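Local coordinates for uncharacterized conserved protein of COG5135 (Nostoc punctiforme, PDB 2I51) that binds flavin mononucleotide and is probably a flavoprotein oxidoreductase related to pyridoxamine 5'-phosphate oxidase, though its substrate is not known, at residues Leu27-Val32 and Ala75-Tyr80; Asn83-Phe88 and Leu168-Glu173; Asp161-Asp166 and Tyr180-Gln185. One frame throughout, in Å; residues are numbered along the deposited sequence. Where two conformers were deposited one is given.

Contact 1: Leu27-Val32 and Ala75-Tyr80; sequences LQLATV and AEICWY. With FMN (flavin mononucleotide), chain P; EDO (1,2-ethanediol), chain G; EDO (1,2-ethanediol), chain O.
Leu27 holds CG between its backbone N and carbonyl carbon (chi1 57°), and Trp79 sends its indole the other way, anti to the backbone N (chi1 -167°). These two rotations lay the leucine over the indole. CD2 of Leu27 sits 3.7 Å from the centroid of the six-membered ring of Trp79, close to the ring normal, in a CH-pi contact. CB of Leu27 rests nearer the pyrrole part. The other methyl, CD1, turns to CG2 of Ile77. In one of the two conformers of Ile77, that CG2 also meets Leu29 CD1 at 3.4 Å. Leu29 CD1 lies 3.5 Å from CB of Ala75. Trp79 NE1 is hydrogen-bonded to the carbonyl of Ala24.

The two strands are antiparallel neighbours in the sheet of the FMN-binding split barrel, the fold of this family. Gln28 with Cys78 and Ala30 with Glu76 are hydrogen-bonded pairs, and Leu29 with Ile77 is the non-hydrogen-bonded pair between them. The bond from Cys78 N to Gln28 O is 2.9 Å long.

The face with Gln28, Ala30, Glu76 and Cys78 turns to the second subunit. Glu76 leaves the strand in an extended chain. Its OE2 takes a hydrogen bond from the backbone N of Asn40 of the second subunit and forms a salt bridge with Arg89. OE1 takes a hydrogen bond from O1 of one ethanediol and a weak one from O2 of another. At the strand end, Tyr80 CD1 lies 3.7 Å from the flavin methyl C8M.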
# COMPACT_ATOMS: atom_id res chain seq x y z
N LEU A 27 3.38 -2.48 -6.78
CA LEU A 27 3.69 -2.17 -5.40
C LEU A 27 2.86 -0.98 -4.96
O LEU A 27 2.27 -0.25 -5.80
CB LEU A 27 5.19 -1.96 -5.21
CG LEU A 27 5.87 -0.88 -6.05
CD1 LEU A 27 5.49 0.52 -5.52
CD2 LEU A 27 7.45 -1.07 -6.04
N GLN A 28 2.78 -0.72 -3.67
CA GLN A 28 1.95 0.34 -3.13
C GLN A 28 2.77 1.49 -2.60
O GLN A 28 3.65 1.28 -1.73
CB GLN A 28 1.00 -0.22 -2.06
CG GLN A 28 -0.08 -1.14 -2.62
CD GLN A 28 0.40 -2.45 -3.14
OE1 GLN A 28 1.27 -3.09 -2.52
NE2 GLN A 28 -0.11 -2.87 -4.32
N LEU A 29 2.47 2.69 -3.09
CA LEU A 29 3.23 3.87 -2.68
C LEU A 29 2.36 4.72 -1.78
O LEU A 29 1.29 5.24 -2.17
CB LEU A 29 3.58 4.71 -3.90
CG LEU A 29 4.20 6.10 -3.59
CD1 LEU A 29 5.64 5.87 -3.33
CD2 LEU A 29 3.93 7.11 -4.74
N ALA A 30 2.85 4.93 -0.54
CA ALA A 30 2.17 5.79 0.41
C ALA A 30 2.84 7.15 0.46
O ALA A 30 4.05 7.25 0.58
CB ALA A 30 2.22 5.15 1.84
N THR A 31 2.02 8.18 0.43
CA THR A 31 2.44 9.55 0.59
C THR A 31 1.59 10.20 1.68
O THR A 31 0.69 9.55 2.25
CB THR A 31 2.21 10.34 -0.75
OG1 THR A 31 0.83 10.17 -1.17
CG2 THR A 31 3.16 9.93 -1.84
N VAL A 32 1.89 11.46 2.02
CA VAL A 32 1.09 12.22 2.97
C VAL A 32 0.49 13.41 2.24
O VAL A 32 1.17 14.10 1.42
CB VAL A 32 1.91 12.65 4.23
CG1 VAL A 32 1.00 13.31 5.31
CG2 VAL A 32 2.55 11.49 4.89
N ALA A 75 8.23 9.32 0.79
CA ALA A 75 7.21 8.27 0.57
C ALA A 75 7.69 6.95 1.18
O ALA A 75 8.89 6.79 1.44
CB ALA A 75 6.89 8.10 -0.88
N GLU A 76 6.76 6.02 1.36
CA GLU A 76 7.14 4.69 1.74
C GLU A 76 6.39 3.70 0.86
O GLU A 76 5.14 3.75 0.75
CB GLU A 76 6.78 4.39 3.20
CG GLU A 76 7.33 3.03 3.65
CD GLU A 76 7.37 2.89 5.17
OE1 GLU A 76 8.10 3.69 5.84
OE2 GLU A 76 6.69 2.02 5.73
N ILE A 77 7.15 2.86 0.16
CA ILE A 77 6.51 1.82 -0.60
C ILE A 77 6.43 0.54 0.23
O ILE A 77 7.23 0.28 1.13
CB ILE A 77 7.18 1.59 -1.95
CG1 ILE A 77 8.65 1.19 -1.73
CG2 ILE A 77 6.97 2.81 -2.88
CD1 ILE A 77 9.32 0.63 -3.00
N CYS A 78 5.38 -0.23 -0.03
CA CYS A 78 5.26 -1.58 0.49
C CYS A 78 5.09 -2.44 -0.72
O CYS A 78 4.24 -2.21 -1.57
CB CYS A 78 4.09 -1.69 1.42
SG CYS A 78 3.97 -3.33 2.17
N TRP A 79 5.93 -3.47 -0.79
CA TRP A 79 6.02 -4.35 -1.97
C TRP A 79 5.97 -5.80 -1.50
O TRP A 79 6.89 -6.26 -0.80
CB TRP A 79 7.29 -4.06 -2.67
CG TRP A 79 7.45 -4.63 -4.07
CD1 TRP A 79 6.58 -5.41 -4.80
CD2 TRP A 79 8.55 -4.33 -4.94
NE1 TRP A 79 7.09 -5.59 -6.09
CE2 TRP A 79 8.27 -4.92 -6.20
CE3 TRP A 79 9.70 -3.54 -4.81
CZ2 TRP A 79 9.14 -4.78 -7.29
CZ3 TRP A 79 10.58 -3.47 -5.85
CH2 TRP A 79 10.28 -4.07 -7.07
N TYR A 80 4.90 -6.49 -1.84
CA TYR A 80 4.69 -7.86 -1.45
C TYR A 80 4.84 -8.79 -2.64
O TYR A 80 4.26 -8.55 -3.74
CB TYR A 80 3.30 -8.08 -0.77
CG TYR A 80 3.07 -9.48 -0.35
CD1 TYR A 80 3.86 -10.03 0.66
CD2 TYR A 80 2.17 -10.32 -0.99
CE1 TYR A 80 3.75 -11.36 1.03
CE2 TYR A 80 2.04 -11.67 -0.61
CZ TYR A 80 2.82 -12.18 0.42
OH TYR A 80 2.74 -13.49 0.79
N1 FMN P . 1.26 -7.35 10.68
C2 FMN P . 0.17 -7.17 11.51
O2 FMN P . 0.25 -6.44 12.50
N3 FMN P . -1.03 -7.75 11.20
C4 FMN P . -1.23 -8.59 10.14
O4 FMN P . -2.36 -9.00 9.82
C4A FMN P . -0.14 -8.80 9.30
N5 FMN P . -0.28 -9.65 8.20
C5A FMN P . 0.77 -9.68 7.28
C6 FMN P . 0.62 -10.41 6.11
C7 FMN P . 1.65 -10.50 5.17
C7M FMN P . 1.40 -11.18 3.83
C8 FMN P . 2.85 -9.85 5.41
C8M FMN P . 3.91 -9.73 4.31
C9 FMN P . 3.02 -9.16 6.59
C9A FMN P . 1.99 -9.06 7.55
N10 FMN P . 2.17 -8.37 8.76
C10 FMN P . 1.08 -8.16 9.60
C1' FMN P . 3.48 -7.76 9.17
C2' FMN P . 3.47 -6.30 8.79
O2' FMN P . 3.55 -6.11 7.35
C3' FMN P . 4.60 -5.53 9.50
O3' FMN P . 5.87 -6.16 9.23
C4' FMN P . 4.36 -5.58 11.00
O4' FMN P . 2.99 -5.41 11.37
C5' FMN P . 5.14 -4.44 11.60
O5' FMN P . 4.67 -3.20 11.12
P FMN P . 4.90 -1.82 11.87
O1P FMN P . 4.00 -1.78 13.07
O2P FMN P . 6.37 -1.90 12.28
O3P FMN P . 4.62 -0.74 10.89
C1 EDO G . 11.28 0.85 7.30
O1 EDO G . 9.89 0.51 7.21
C2 EDO G . 11.64 0.94 5.84
O2 EDO G . 10.63 1.70 5.20
C1 EDO O . 10.09 3.97 9.45
O1 EDO O . 10.11 4.35 8.06
C2 EDO O . 8.68 3.49 9.70
O2 EDO O . 8.04 3.53 8.41

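Contact 2: Asn83-Phe88 and Leu168-Glu173; sequences NTREQF and LELRGE. With FMN (flavin mononucleotide), chain P; EDO (1,2-ethanediol), chain D.
Gln87 N donates to Leu168 O at 2.8 Å, where strands 86-97 and 155-169 pair antiparallel. Gln87 with Leu168 is a hydrogen-bonded pair, and Glu86 with Glu169 a non-hydrogen-bonded one. Arg85 and Glu86 together face Phe81, forming a G1 beta bulge in the hairpin with strand 74-81. Arg85 O accepts the backbone N of Leu170 at 2.9 Å. The Arg85 side chain bends at chi3 (64°), and one face of its guanidinium comes over Leu170 CB.

Water 1 donates to Thr84 O and accepts from Arg171 N, so a bridge runs from backbone to backbone. Arg171 NH1 also approaches Thr84 O, but this bond is weak and doubtful, for it rests on one of two conformers.

Glu86 and Glu169 bring like charges to 4.2 Å between Glu86 OE1 and Glu169 OE2. Water 2 donates to both oxygens. His167 NE2 is hydrogen-bonded to Glu86 OE1. Glu86 OE2 takes the Thr84 hydroxyl on its anti lone pair, 2.6 Å from OG1, and has a salt bridge to Arg17. These partners probably offset the repulsion. Glu169 OE1 is held by Asn176.

Gln87 and Leu168 share the other face and line the flavin pocket; Leu170, in the loop beyond, also lines it. Gln87 OE1 accepts from Thr42 OG1 of the second subunit, and its NE2 donates to the ribityl O2' of FMN at 3.0 Å.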
# COMPACT_ATOMS: atom_id res chain seq x y z
N ASN A 83 4.71 -15.20 -4.48
CA ASN A 83 5.20 -16.57 -4.65
C ASN A 83 6.22 -16.93 -3.57
O ASN A 83 6.38 -18.07 -3.21
CB ASN A 83 5.93 -16.71 -5.98
CG ASN A 83 5.11 -17.31 -7.05
OD1 ASN A 83 3.95 -17.67 -6.85
ND2 ASN A 83 5.72 -17.45 -8.24
N THR A 84 6.97 -15.95 -3.11
CA THR A 84 7.97 -16.17 -2.10
C THR A 84 7.59 -15.67 -0.71
O THR A 84 8.34 -15.89 0.23
CB THR A 84 9.29 -15.51 -2.52
OG1 THR A 84 9.05 -14.15 -2.85
CG2 THR A 84 9.88 -16.25 -3.77
N ARG A 85 6.41 -15.05 -0.58
CA ARG A 85 5.89 -14.63 0.74
C ARG A 85 6.89 -13.71 1.47
O ARG A 85 7.24 -13.90 2.63
CB ARG A 85 5.50 -15.83 1.60
CG ARG A 85 4.45 -16.72 0.94
CD ARG A 85 4.02 -17.88 1.88
NE ARG A 85 3.36 -17.40 3.09
CZ ARG A 85 3.62 -17.76 4.34
NH1 ARG A 85 4.54 -18.70 4.68
NH2 ARG A 85 2.93 -17.18 5.30
N GLU A 86 7.36 -12.68 0.74
CA GLU A 86 8.27 -11.69 1.31
C GLU A 86 7.81 -10.27 1.03
O GLU A 86 7.13 -10.04 0.02
CB GLU A 86 9.69 -11.92 0.82
CG GLU A 86 9.89 -11.71 -0.60
CD GLU A 86 11.27 -12.23 -1.08
OE1 GLU A 86 12.30 -11.81 -0.52
OE2 GLU A 86 11.28 -13.00 -2.06
N GLN A 87 8.14 -9.35 1.93
CA GLN A 87 7.73 -8.00 1.82
C GLN A 87 8.95 -7.10 1.94
O GLN A 87 9.82 -7.36 2.76
CB GLN A 87 6.77 -7.67 2.96
CG GLN A 87 6.38 -6.20 3.14
CD GLN A 87 5.42 -6.01 4.27
OE1 GLN A 87 4.21 -5.86 4.03
NE2 GLN A 87 5.91 -6.02 5.48
N PHE A 88 9.02 -6.07 1.08
CA PHE A 88 9.98 -4.99 1.22
C PHE A 88 9.22 -3.69 1.48
O PHE A 88 8.32 -3.31 0.72
CB PHE A 88 10.85 -4.82 -0.01
CG PHE A 88 11.69 -5.98 -0.35
CD1 PHE A 88 11.17 -7.11 -0.94
CD2 PHE A 88 13.06 -5.93 -0.05
CE1 PHE A 88 12.00 -8.20 -1.29
CE2 PHE A 88 13.89 -7.02 -0.41
CZ PHE A 88 13.35 -8.14 -1.04
N LEU A 168 11.04 -8.46 5.13
CA LEU A 168 10.41 -9.49 5.94
C LEU A 168 10.20 -10.71 5.05
O LEU A 168 9.57 -10.61 4.00
CB LEU A 168 9.06 -8.99 6.46
CG LEU A 168 8.22 -9.99 7.25
CD1 LEU A 168 8.91 -10.37 8.56
CD2 LEU A 168 6.85 -9.40 7.52
N GLU A 169 10.75 -11.84 5.49
CA GLU A 169 10.59 -13.14 4.84
C GLU A 169 9.67 -13.98 5.72
O GLU A 169 10.05 -14.35 6.83
CB GLU A 169 11.94 -13.83 4.70
CG GLU A 169 12.80 -13.18 3.67
CD GLU A 169 14.15 -13.83 3.51
OE1 GLU A 169 14.62 -14.48 4.45
OE2 GLU A 169 14.73 -13.67 2.41
N LEU A 170 8.48 -14.31 5.23
CA LEU A 170 7.59 -15.14 6.02
C LEU A 170 8.01 -16.59 6.00
O LEU A 170 7.57 -17.34 6.88
CB LEU A 170 6.16 -15.00 5.53
CG LEU A 170 5.58 -13.59 5.62
CD1 LEU A 170 4.14 -13.59 5.07
CD2 LEU A 170 5.62 -13.04 7.04
N ARG A 171 8.80 -17.01 5.03
CA ARG A 171 9.32 -18.39 4.97
C ARG A 171 10.69 -18.42 5.64
O ARG A 171 11.70 -18.55 4.95
CB ARG A 171 9.49 -18.87 3.53
CG ARG A 171 8.20 -19.09 2.77
CD ARG A 171 8.22 -18.44 1.38
NE ARG A 171 8.86 -19.20 0.29
CZ ARG A 171 9.87 -18.79 -0.46
NH1 ARG A 171 10.45 -17.61 -0.27
NH2 ARG A 171 10.33 -19.57 -1.43
N GLY A 172 10.72 -18.30 6.96
CA GLY A 172 11.98 -18.29 7.72
C GLY A 172 11.98 -19.32 8.82
O GLY A 172 11.38 -20.38 8.71
N GLU A 173 12.65 -19.00 9.93
CA GLU A 173 12.76 -19.91 11.05
C GLU A 173 12.44 -19.20 12.38
O GLU A 173 13.30 -19.10 13.27
CB GLU A 173 14.16 -20.56 11.07
CG GLU A 173 14.35 -21.61 9.95
N1 FMN P . 1.26 -7.35 10.68
C2 FMN P . 0.17 -7.17 11.51
O2 FMN P . 0.25 -6.44 12.50
N3 FMN P . -1.03 -7.75 11.20
C4 FMN P . -1.23 -8.59 10.14
O4 FMN P . -2.36 -9.00 9.82
C4A FMN P . -0.14 -8.80 9.30
N5 FMN P . -0.28 -9.65 8.20
C5A FMN P . 0.77 -9.68 7.28
C6 FMN P . 0.62 -10.41 6.11
C7 FMN P . 1.65 -10.50 5.17
C7M FMN P . 1.40 -11.18 3.83
C8 FMN P . 2.85 -9.85 5.41
C8M FMN P . 3.91 -9.73 4.31
C9 FMN P . 3.02 -9.16 6.59
C9A FMN P . 1.99 -9.06 7.55
N10 FMN P . 2.17 -8.37 8.76
C10 FMN P . 1.08 -8.16 9.60
C1' FMN P . 3.48 -7.76 9.17
C2' FMN P . 3.47 -6.30 8.79
O2' FMN P . 3.55 -6.11 7.35
C3' FMN P . 4.60 -5.53 9.50
O3' FMN P . 5.87 -6.16 9.23
C4' FMN P . 4.36 -5.58 11.00
O4' FMN P . 2.99 -5.41 11.37
C5' FMN P . 5.14 -4.44 11.60
O5' FMN P . 4.67 -3.20 11.12
P FMN P . 4.90 -1.82 11.87
O1P FMN P . 4.00 -1.78 13.07
O2P FMN P . 6.37 -1.90 12.28
O3P FMN P . 4.62 -0.74 10.89
C1 EDO D . 8.09 -20.19 -5.17
O1 EDO D . 8.89 -20.00 -4.00
C2 EDO D . 8.91 -19.93 -6.42
O2 EDO D . 10.29 -20.00 -6.06
O HOH W 1 9.78 -15.56 2.69
O HOH W 2 13.29 -14.57 0.37

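Contact 3: Asp161-Asp166 and Tyr180-Gln185; sequences DPVQVD and YHRNDQ
Arg182 reaches across to Asp161 past Val163. Its CB lies near Val163 O, the same oxygen that accepts the Arg182 backbone N at 2.9 Å. The chain runs straight through CG and CD, then bends at chi3 (71°). NE and CZ pass Val163 CG1, which in one of two conformers lies over one face of the guanidinium. The carbonyl oxygen of Pro162 is over the same face, 3.7 Å from NH1. At the tip, NH2 and NH1 hold Asp161 OD2 end-on, at 3.1 Å and 3.2 Å. This oxygen lies in the guanidinium plane. NH1 adds a weak bond to OD1.

The strands form the antiparallel hairpin 155-169 with 176-182. Val163 and Gln164 both face Ala91 in a classic beta bulge, where the chain turns a corner. Val165 and Tyr180 are a hydrogen-bonded pair. On their face, Tyr180 meets Trp7 edge-to-face. Gln164 and His181 are the non-hydrogen-bonded pair. Gln164 NE2 donates to His181 ND1 at 3.2 Å, the amide and ring planes standing 70° apart.

With the amide as modelled, ND1 acts as acceptor, consistent with a neutral ring protonated at NE2. The salt bridge ties the chain before the corner to strand 176-182, which pairs with the chain after it. Both nitrogens meet OD2 from the same face of the carboxylate, well out of its plane, so the pairing is probably mainly electrostatic.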
# COMPACT_ATOMS: atom_id res chain seq x y z
N ASP A 161 14.40 7.18 -3.94
CA ASP A 161 15.76 6.88 -3.44
C ASP A 161 15.66 6.36 -2.01
O ASP A 161 15.55 7.17 -1.08
CB ASP A 161 16.64 8.12 -3.45
CG ASP A 161 18.13 7.78 -3.17
OD1 ASP A 161 18.59 6.64 -3.49
OD2 ASP A 161 18.84 8.71 -2.75
N PRO A 162 15.67 5.02 -1.84
CA PRO A 162 15.50 4.52 -0.48
C PRO A 162 16.62 4.89 0.48
O PRO A 162 17.79 4.80 0.13
CB PRO A 162 15.46 3.01 -0.66
CG PRO A 162 15.04 2.79 -2.07
CD PRO A 162 15.75 3.90 -2.80
N VAL A 163 16.23 5.33 1.67
CA VAL A 163 17.21 5.43 2.73
C VAL A 163 16.97 4.46 3.87
O VAL A 163 17.85 4.28 4.70
CB VAL A 163 17.37 6.87 3.25
CG1 VAL A 163 17.74 7.79 2.12
CG2 VAL A 163 16.12 7.33 3.96
N GLN A 164 15.83 3.78 3.88
CA GLN A 164 15.58 2.75 4.85
C GLN A 164 14.79 1.65 4.17
O GLN A 164 13.83 1.95 3.44
CB GLN A 164 14.80 3.25 6.08
CG GLN A 164 14.72 2.22 7.21
CD GLN A 164 14.43 2.79 8.58
OE1 GLN A 164 13.46 2.39 9.23
NE2 GLN A 164 15.28 3.68 9.05
N VAL A 165 15.19 0.39 4.38
CA VAL A 165 14.53 -0.75 3.79
C VAL A 165 14.30 -1.80 4.89
O VAL A 165 15.24 -2.13 5.63
CB VAL A 165 15.35 -1.34 2.64
CG1 VAL A 165 14.71 -2.64 2.09
CG2 VAL A 165 15.50 -0.29 1.54
N ASP A 166 13.09 -2.32 5.01
CA ASP A 166 12.71 -3.40 5.97
C ASP A 166 12.28 -4.57 5.11
O ASP A 166 11.31 -4.46 4.34
CB ASP A 166 11.55 -2.83 6.80
CG ASP A 166 11.03 -3.71 7.92
OD1 ASP A 166 11.35 -4.88 8.00
OD2 ASP A 166 10.18 -3.16 8.68
N TYR A 180 17.71 -2.19 6.88
CA TYR A 180 18.85 -1.56 6.24
C TYR A 180 18.65 -0.06 6.37
O TYR A 180 17.56 0.46 6.13
CB TYR A 180 18.88 -1.93 4.76
CG TYR A 180 18.99 -3.39 4.42
CD1 TYR A 180 17.88 -4.19 4.37
CD2 TYR A 180 20.25 -3.94 4.13
CE1 TYR A 180 17.97 -5.50 4.05
CE2 TYR A 180 20.36 -5.27 3.78
CZ TYR A 180 19.21 -6.04 3.74
OH TYR A 180 19.31 -7.40 3.43
N HIS A 181 19.71 0.68 6.71
CA HIS A 181 19.63 2.14 6.82
C HIS A 181 20.85 2.81 6.18
O HIS A 181 21.95 2.33 6.32
CB HIS A 181 19.49 2.53 8.29
CG HIS A 181 19.39 4.00 8.51
ND1 HIS A 181 18.22 4.71 8.31
CD2 HIS A 181 20.33 4.91 8.87
CE1 HIS A 181 18.45 5.99 8.53
NE2 HIS A 181 19.72 6.14 8.89
N ARG A 182 20.61 3.91 5.48
CA ARG A 182 21.66 4.69 4.83
C ARG A 182 21.92 5.94 5.67
O ARG A 182 20.97 6.65 6.01
CB ARG A 182 21.24 5.10 3.43
CG ARG A 182 22.41 5.55 2.61
CD ARG A 182 22.06 5.93 1.27
NE ARG A 182 21.29 7.17 1.23
CZ ARG A 182 20.67 7.60 0.14
NH1 ARG A 182 20.70 6.86 -0.95
NH2 ARG A 182 20.01 8.75 0.16
N ASN A 183 23.18 6.17 6.03
CA ASN A 183 23.50 7.33 6.86
C ASN A 183 23.78 8.56 6.00
O ASN A 183 23.61 8.53 4.77
CB ASN A 183 24.63 6.99 7.85
CG ASN A 183 25.99 6.75 7.19
OD1 ASN A 183 26.21 7.08 6.04
ND2 ASN A 183 26.90 6.15 7.95
N ASP A 184 24.19 9.64 6.66
CA ASP A 184 24.49 10.90 5.98
C ASP A 184 25.68 10.84 5.02
O ASP A 184 25.79 11.67 4.10
CB ASP A 184 24.77 12.00 7.01
CG ASP A 184 26.01 11.72 7.84
OD1 ASP A 184 26.06 10.65 8.49
OD2 ASP A 184 26.93 12.57 7.83
N GLN A 185 26.58 9.87 5.23
CA GLN A 185 27.71 9.60 4.31
C GLN A 185 27.40 8.63 3.18
O GLN A 185 28.31 8.20 2.46
CB GLN A 185 28.91 9.04 5.09
CG GLN A 185 29.65 10.05 5.96
CD GLN A 185 29.01 10.28 7.30
OE1 GLN A 185 28.33 9.40 7.85
NE2 GLN A 185 29.23 11.47 7.86

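All three contacts belong to one antiparallel sheet. Contact 1 is fully buried near the centre of the chain, and apolar packing dominates one of its faces. Contacts 2 and 3 lie further out and are partly buried, with charged side chains, and water bridges in contact 2. Both share strand 155-169: contact 3 uses its middle, beside the bulge, and contact 2 its C-terminal end. Phe88 packs on Val165 between them. Contact 1 meets contact 2 through neighbouring strands 74-81 and 86-97, where Trp79 N probably bonds to Phe88 O. Contacts 1 and 2 touch FMN and the second subunit. Segments 161-166 and 180-185 touch no other protein chain of the assembly.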